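Side-chain contacts in Serine/threonine-protein kinase Tel1 (PDB 6SKY), which is a serine/threonine kinase of the ATM subfamily that binds ATP and probably activates checkpoint signalling in response to DNA damage: residues W1762-H1765 and L1766-L1770; E2104-C2107 and T2108-T2111; A2696-Q2699 and T2700-T2703. All blocks are in the same frame, centred on the assembly; numbering follows the deposited sequence.

Overall arrangement
The three contacts follow one another along the chain, and each joins residues only a few positions apart. Contacts 1 and 2 are successive turns of single helices, in helix 1762-1771 and in helix 2102-2119 of the FAT domain; their centres are 59 Å apart. Contact 3 is the turn between two helices of the kinase domain, 65 Å from contact 1 and 74 Å from contact 2 between centres, and it lies across the chain's centre from contact 2. None of them touches another. The ATP-analogue pocket and the magnesium site of N2765 and D2779 share the kinase domain with contact 3, yet all three contacts lie away from these sites.

Contact 1. Residues W1762-H1765 and L1766-L1770; sequences WSQH and LAIRL
W1762 and L1766 form the apolar side of this helical turn, their side chains running side by side in the same direction. CB of L1766 lies over one face of the indole. Its CD2 sits above the ring plane but just outside the CE2-CZ2 edge, 3.5 Å from CZ2 of W1762, with CE2 of the same ring 3.8 Å from that methyl. Four residues apart, the two side chains leave the helix on one flank, and similar first torsions, each with CG anti to the backbone N (168° for W1762, -177° for L1766), turn them the same way. A second and looser pair lies further round: CG of Q1764 is 4.1 Å from CD1 of I1768, again side by side, and CG1 of I1768 is 3.2 Å from O of Q1764.

The backbone bonds are those of the first turns of helix 1762-1771, a short helix of the alpha-solenoid part of the chain. L1766 N donates to W1762 O at 2.9 Å, close to straight, and A1767, I1768 and R1769 repeat the pattern to S1763, Q1764 and H1765. Outside the turn, W1827 meets the indole edge-to-face and F1798 meets it with the planes at about 45°, while L1766 also packs on F1798 of helix 1793-1808. A1767 and I1768, further round the helix, rest on L1787 of helix 1783-1789.

R1769 carries the salt bridge of this turn. Its CB lies 3.4 Å from O of H1765, but its chain bends at chi2 and chi3 and leads outward, where NH1 pairs with E1750.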
loop_
_atom_site.group_PDB
_atom_site.type_symbol
_atom_site.label_atom_id
_atom_site.label_comp_id
_atom_site.label_asym_id
_atom_site.label_seq_id
_atom_site.Cartn_x
_atom_site.Cartn_y
_atom_site.Cartn_z
ATOM N N TRP A 1762 -28.371 -15.376 51.117
ATOM C CA TRP A 1762 -28.737 -13.968 51.193
ATOM C C TRP A 1762 -30.104 -13.730 50.573
ATOM O O TRP A 1762 -30.948 -13.033 51.144
ATOM C CB TRP A 1762 -27.676 -13.120 50.499
ATOM C CG TRP A 1762 -28.081 -11.707 50.257
ATOM C CD1 TRP A 1762 -28.122 -10.706 51.166
ATOM C CD2 TRP A 1762 -28.482 -11.134 49.012
ATOM N NE1 TRP A 1762 -28.532 -9.547 50.573
ATOM C CE2 TRP A 1762 -28.758 -9.786 49.247
ATOM C CE3 TRP A 1762 -28.640 -11.636 47.721
ATOM C CZ2 TRP A 1762 -29.183 -8.935 48.246
ATOM C CZ3 TRP A 1762 -29.061 -10.791 46.735
ATOM C CH2 TRP A 1762 -29.328 -9.457 46.999
ATOM N N SER A 1763 -30.340 -14.317 49.402
ATOM C CA SER A 1763 -31.588 -14.084 48.690
ATOM C C SER A 1763 -32.784 -14.571 49.488
ATOM O O SER A 1763 -33.810 -13.893 49.546
ATOM C CB SER A 1763 -31.540 -14.771 47.333
ATOM O OG SER A 1763 -30.951 -16.047 47.456
ATOM N N GLN A 1764 -32.667 -15.735 50.121
ATOM C CA GLN A 1764 -33.789 -16.306 50.857
ATOM C C GLN A 1764 -34.135 -15.471 52.079
ATOM O O GLN A 1764 -35.307 -15.150 52.318
ATOM C CB GLN A 1764 -33.451 -17.736 51.253
ATOM C CG GLN A 1764 -34.266 -18.275 52.387
ATOM C CD GLN A 1764 -33.724 -19.587 52.888
ATOM O OE1 GLN A 1764 -33.019 -20.290 52.170
ATOM N NE2 GLN A 1764 -34.038 -19.921 54.131
ATOM N N HIS A 1765 -33.123 -15.090 52.855
ATOM C CA HIS A 1765 -33.356 -14.257 54.026
ATOM C C HIS A 1765 -33.933 -12.904 53.639
ATOM O O HIS A 1765 -34.887 -12.427 54.262
ATOM C CB HIS A 1765 -32.054 -14.085 54.798
ATOM C CG HIS A 1765 -31.444 -15.375 55.244
ATOM N ND1 HIS A 1765 -32.198 -16.485 55.554
ATOM C CD2 HIS A 1765 -30.153 -15.731 55.434
ATOM C CE1 HIS A 1765 -31.397 -17.472 55.911
ATOM N NE2 HIS A 1765 -30.151 -17.041 55.844
ATOM N N LEU A 1766 -33.373 -12.269 52.607
ATOM C CA LEU A 1766 -33.857 -10.951 52.209
ATOM C C LEU A 1766 -35.261 -11.025 51.631
ATOM O O LEU A 1766 -36.082 -10.136 51.869
ATOM C CB LEU A 1766 -32.899 -10.321 51.207
ATOM C CG LEU A 1766 -33.245 -8.905 50.768
ATOM C CD1 LEU A 1766 -33.309 -7.988 51.953
ATOM C CD2 LEU A 1766 -32.224 -8.415 49.799
ATOM N N ALA A 1767 -35.565 -12.085 50.886
ATOM C CA ALA A 1767 -36.907 -12.242 50.348
ATOM C C ALA A 1767 -37.923 -12.422 51.459
ATOM O O ALA A 1767 -39.007 -11.837 51.410
ATOM C CB ALA A 1767 -36.945 -13.421 49.385
ATOM N N ILE A 1768 -37.593 -13.224 52.474
ATOM C CA ILE A 1768 -38.503 -13.382 53.605
ATOM C C ILE A 1768 -38.682 -12.059 54.333
ATOM O O ILE A 1768 -39.804 -11.671 54.682
ATOM C CB ILE A 1768 -37.995 -14.480 54.553
ATOM C CG1 ILE A 1768 -38.003 -15.831 53.852
ATOM C CG2 ILE A 1768 -38.858 -14.551 55.778
ATOM C CD1 ILE A 1768 -37.358 -16.921 54.650
ATOM N N ARG A 1769 -37.582 -11.344 54.574
ATOM C CA ARG A 1769 -37.653 -10.077 55.293
ATOM C C ARG A 1769 -38.519 -9.065 54.559
ATOM O O ARG A 1769 -39.242 -8.286 55.187
ATOM C CB ARG A 1769 -36.248 -9.527 55.497
ATOM C CG ARG A 1769 -36.192 -8.170 56.142
ATOM C CD ARG A 1769 -36.301 -8.268 57.642
ATOM N NE ARG A 1769 -35.278 -7.460 58.292
ATOM C CZ ARG A 1769 -35.403 -6.164 58.558
ATOM N NH1 ARG A 1769 -34.413 -5.510 59.149
ATOM N NH2 ARG A 1769 -36.515 -5.519 58.235
ATOM N N LEU A 1770 -38.458 -9.063 53.226
ATOM C CA LEU A 1770 -39.279 -8.148 52.441
ATOM C C LEU A 1770 -40.735 -8.586 52.424
ATOM O O LEU A 1770 -41.638 -7.771 52.628
ATOM C CB LEU A 1770 -38.740 -8.050 51.017
ATOM C CG LEU A 1770 -37.451 -7.266 50.820
ATOM C CD1 LEU A 1770 -37.004 -7.360 49.383
ATOM C CD2 LEU A 1770 -37.672 -5.829 51.213
#

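Contact 2. Residues E2104-C2107 and T2108-T2111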
loop_
_atom_site.group_PDB
_atom_site.type_symbol
_atom_site.label_atom_id
_atom_site.label_comp_id
_atom_site.label_asym_id
_atom_site.label_seq_id
_atom_site.Cartn_x
_atom_site.Cartn_y
_atom_site.Cartn_z
ATOM N N GLU A 2104 -17.059 -43.206 1.283
ATOM C CA GLU A 2104 -17.103 -42.405 2.497
ATOM C C GLU A 2104 -16.066 -41.294 2.466
ATOM O O GLU A 2104 -16.315 -40.194 2.977
ATOM C CB GLU A 2104 -16.901 -43.306 3.706
ATOM C CG GLU A 2104 -17.561 -44.650 3.539
ATOM C CD GLU A 2104 -18.094 -45.194 4.835
ATOM O OE1 GLU A 2104 -17.887 -44.545 5.879
ATOM O OE2 GLU A 2104 -18.728 -46.269 4.810
ATOM N N LEU A 2105 -14.916 -41.549 1.848
ATOM C CA LEU A 2105 -13.909 -40.508 1.697
ATOM C C LEU A 2105 -14.420 -39.378 0.816
ATOM O O LEU A 2105 -14.255 -38.193 1.142
ATOM C CB LEU A 2105 -12.643 -41.122 1.117
ATOM C CG LEU A 2105 -11.316 -40.471 1.449
ATOM C CD1 LEU A 2105 -11.228 -40.207 2.927
ATOM C CD2 LEU A 2105 -10.215 -41.392 1.006
ATOM N N GLN A 2106 -15.060 -39.723 -0.300
ATOM C CA GLN A 2106 -15.602 -38.685 -1.164
ATOM C C GLN A 2106 -16.738 -37.929 -0.491
ATOM O O GLN A 2106 -16.894 -36.721 -0.709
ATOM C CB GLN A 2106 -16.068 -39.289 -2.479
ATOM C CG GLN A 2106 -15.035 -40.174 -3.138
ATOM C CD GLN A 2106 -13.702 -39.485 -3.326
ATOM O OE1 GLN A 2106 -13.642 -38.295 -3.626
ATOM N NE2 GLN A 2106 -12.620 -40.234 -3.147
ATOM N N CYS A 2107 -17.529 -38.606 0.341
ATOM C CA CYS A 2107 -18.581 -37.899 1.062
ATOM C C CYS A 2107 -18.000 -36.933 2.086
ATOM O O CYS A 2107 -18.529 -35.831 2.278
ATOM C CB CYS A 2107 -19.524 -38.897 1.721
ATOM S SG CYS A 2107 -20.700 -39.653 0.573
ATOM N N THR A 2108 -16.904 -37.313 2.743
ATOM C CA THR A 2108 -16.246 -36.389 3.662
ATOM C C THR A 2108 -15.711 -35.162 2.929
ATOM O O THR A 2108 -15.832 -34.029 3.416
ATOM C CB THR A 2108 -15.123 -37.108 4.400
ATOM O OG1 THR A 2108 -15.519 -38.459 4.652
ATOM C CG2 THR A 2108 -14.842 -36.432 5.725
ATOM N N LEU A 2109 -15.138 -35.365 1.745
ATOM C CA LEU A 2109 -14.654 -34.229 0.966
ATOM C C LEU A 2109 -15.796 -33.299 0.551
ATOM O O LEU A 2109 -15.671 -32.065 0.614
ATOM C CB LEU A 2109 -13.889 -34.743 -0.248
ATOM C CG LEU A 2109 -12.818 -33.855 -0.867
ATOM C CD1 LEU A 2109 -11.797 -33.460 0.166
ATOM C CD2 LEU A 2109 -12.161 -34.594 -1.995
ATOM N N ALA A 2110 -16.929 -33.867 0.135
ATOM C CA ALA A 2110 -18.073 -33.030 -0.219
ATOM C C ALA A 2110 -18.612 -32.267 0.987
ATOM O O ALA A 2110 -19.078 -31.120 0.852
ATOM C CB ALA A 2110 -19.166 -33.886 -0.842
ATOM N N THR A 2111 -18.564 -32.878 2.169
ATOM C CA THR A 2111 -18.941 -32.157 3.378
ATOM C C THR A 2111 -18.035 -30.958 3.605
ATOM O O THR A 2111 -18.503 -29.869 3.968
ATOM C CB THR A 2111 -18.892 -33.092 4.578
ATOM O OG1 THR A 2111 -19.665 -34.262 4.302
ATOM C CG2 THR A 2111 -19.468 -32.413 5.776
#
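T2108 returns its hydroxyl to the carbonyl of E2104, one turn back along helix 2102-2119. OG1 of T2108 donates to E2104 O at roughly 2.5 Å, and the backbone N of T2108 donates to the same oxygen at 2.9 Å. The two donors approach from opposite faces of the carbonyl plane, each tilted out of it. The hydroxyl can do this because OG1 stands beside the backbone N, anti to the carbonyl carbon (chi1 -36°); CG2 takes the position anti to N.

C2107 contributes chiefly through its backbone. Its carbonyl oxygen is gripped in the same way by T2111, whose OG1 lies 2.8 Å and whose N lies 3.0 Å from C2107 O, once more from opposite faces. The bond from CA to CB of C2107 points away from the following residues, and CB approaches only the N of T2108, the next residue.

Q2106 bonds through its carbonyl as well, accepting from A2110 N at 3.0 Å, while CB of A2110 is 3.6 Å from O of Q2106. Its side chain touches R2163 of helix 2154-2174, the helix on which L2105 and L2109 pack through V2160. Such helix-on-helix packing fits the helical-repeat FAT domain, a family of the TPR clan, and E2104 ties the turn to a more distant part of the chain by a salt bridge to R1599.

Two threonine hydroxyls thus find acceptors within their own helix, and each of the two carbonyls receiving them carries two hydrogen bonds instead of one, so each hydroxyl proton is used within the helix that bears it.

Contact 3. Residues A2696-Q2699 and T2700-T2703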
loop_
_atom_site.group_PDB
_atom_site.type_symbol
_atom_site.label_atom_id
_atom_site.label_comp_id
_atom_site.label_asym_id
_atom_site.label_seq_id
_atom_site.Cartn_x
_atom_site.Cartn_y
_atom_site.Cartn_z
ATOM N N ALA A 2696 -38.882 29.417 10.120
ATOM C CA ALA A 2696 -39.457 29.876 8.861
ATOM C C ALA A 2696 -39.594 31.389 8.813
ATOM O O ALA A 2696 -39.547 31.975 7.729
ATOM C CB ALA A 2696 -40.814 29.227 8.630
ATOM N N ASN A 2697 -39.773 32.043 9.958
ATOM C CA ASN A 2697 -39.891 33.495 9.939
ATOM C C ASN A 2697 -38.585 34.154 9.530
ATOM O O ASN A 2697 -38.597 35.194 8.868
ATOM C CB ASN A 2697 -40.341 34.013 11.299
ATOM C CG ASN A 2697 -41.806 33.766 11.553
ATOM O OD1 ASN A 2697 -42.595 33.646 10.618
ATOM N ND2 ASN A 2697 -42.182 33.689 12.821
ATOM N N ALA A 2698 -37.453 33.586 9.924
ATOM C CA ALA A 2698 -36.164 34.154 9.541
ATOM C C ALA A 2698 -35.619 33.515 8.275
ATOM O O ALA A 2698 -34.451 33.163 8.202
ATOM C CB ALA A 2698 -35.172 34.006 10.684
ATOM N N GLN A 2699 -36.446 33.406 7.243
ATOM C CA GLN A 2699 -36.024 32.775 6.005
ATOM C C GLN A 2699 -35.611 33.781 4.947
ATOM O O GLN A 2699 -34.832 33.440 4.052
ATOM C CB GLN A 2699 -37.148 31.889 5.461
ATOM C CG GLN A 2699 -36.815 31.164 4.185
ATOM C CD GLN A 2699 -37.878 30.168 3.793
ATOM O OE1 GLN A 2699 -38.479 29.520 4.644
ATOM N NE2 GLN A 2699 -38.116 30.039 2.497
ATOM N N THR A 2700 -36.092 35.011 5.050
ATOM C CA THR A 2700 -35.782 36.079 4.110
ATOM C C THR A 2700 -34.844 37.094 4.747
ATOM O O THR A 2700 -35.009 38.302 4.592
ATOM C CB THR A 2700 -37.058 36.759 3.636
ATOM O OG1 THR A 2700 -37.780 37.241 4.773
ATOM C CG2 THR A 2700 -37.922 35.775 2.879
ATOM N N LYS A 2701 -33.867 36.605 5.499
ATOM C CA LYS A 2701 -32.925 37.445 6.211
ATOM C C LYS A 2701 -31.513 36.963 5.928
ATOM O O LYS A 2701 -31.303 35.894 5.354
ATOM C CB LYS A 2701 -33.224 37.440 7.707
ATOM C CG LYS A 2701 -34.653 37.819 8.001
ATOM C CD LYS A 2701 -34.905 37.988 9.470
ATOM C CE LYS A 2701 -36.341 38.397 9.713
ATOM N NZ LYS A 2701 -36.637 38.500 11.162
ATOM N N ASN A 2702 -30.533 37.770 6.322
ATOM C CA ASN A 2702 -29.150 37.435 6.028
ATOM C C ASN A 2702 -28.720 36.202 6.809
ATOM O O ASN A 2702 -29.375 35.776 7.759
ATOM C CB ASN A 2702 -28.228 38.606 6.346
ATOM C CG ASN A 2702 -28.685 39.391 7.540
ATOM O OD1 ASN A 2702 -29.876 39.630 7.719
ATOM N ND2 ASN A 2702 -27.741 39.802 8.370
ATOM N N THR A 2703 -27.591 35.629 6.394
ATOM C CA THR A 2703 -27.154 34.362 6.963
ATOM C C THR A 2703 -26.814 34.488 8.443
ATOM O O THR A 2703 -27.019 33.542 9.207
ATOM C CB THR A 2703 -25.972 33.823 6.160
ATOM O OG1 THR A 2703 -26.464 33.165 4.988
ATOM C CG2 THR A 2703 -25.159 32.842 6.960
#
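K2701 lays the aliphatic part of its side chain against A2698, and this is the closer-packed part of the turn. CD of K2701 is 4.0 Å from CA of A2698 and 4.2 Å from its CB, so the chain passes alongside the alanine. With CG beside the backbone N (chi1 -54°) and every later torsion extended, the lysine runs straight past A2698, and its CE comes to 4.0 Å from the carbonyl oxygen of N2697. These are van der Waals distances between apolar carbons, or between a carbon and a carbonyl oxygen.

Burial falls off quickly from there. A2698 is buried, whereas K2701 and T2700 on the other side of the turn are exposed, and T2700 meets Q2699 merely as its covalent neighbour. Q2699 extends away from T2700 and rests on V2792, in the loop following the magnesium ligand D2779, which in kinases of this family is the activation segment.

The turn joins the end of helix 2688-2697 to helix 2703-2714, with N2702 at the N-cap position of the latter, in the kinase domain. A2696 packs on S2938 of the FATC domain. The second subunit is met on the far side of the turn, where T2700 packs on Q2354 and T2703 on E2362 of that subunit.

No polar bond is found between the two segments; they meet by van der Waals contact of the lysine chain with A2698, and K2701, being exposed, probably adds a positive charge to this part of the surface.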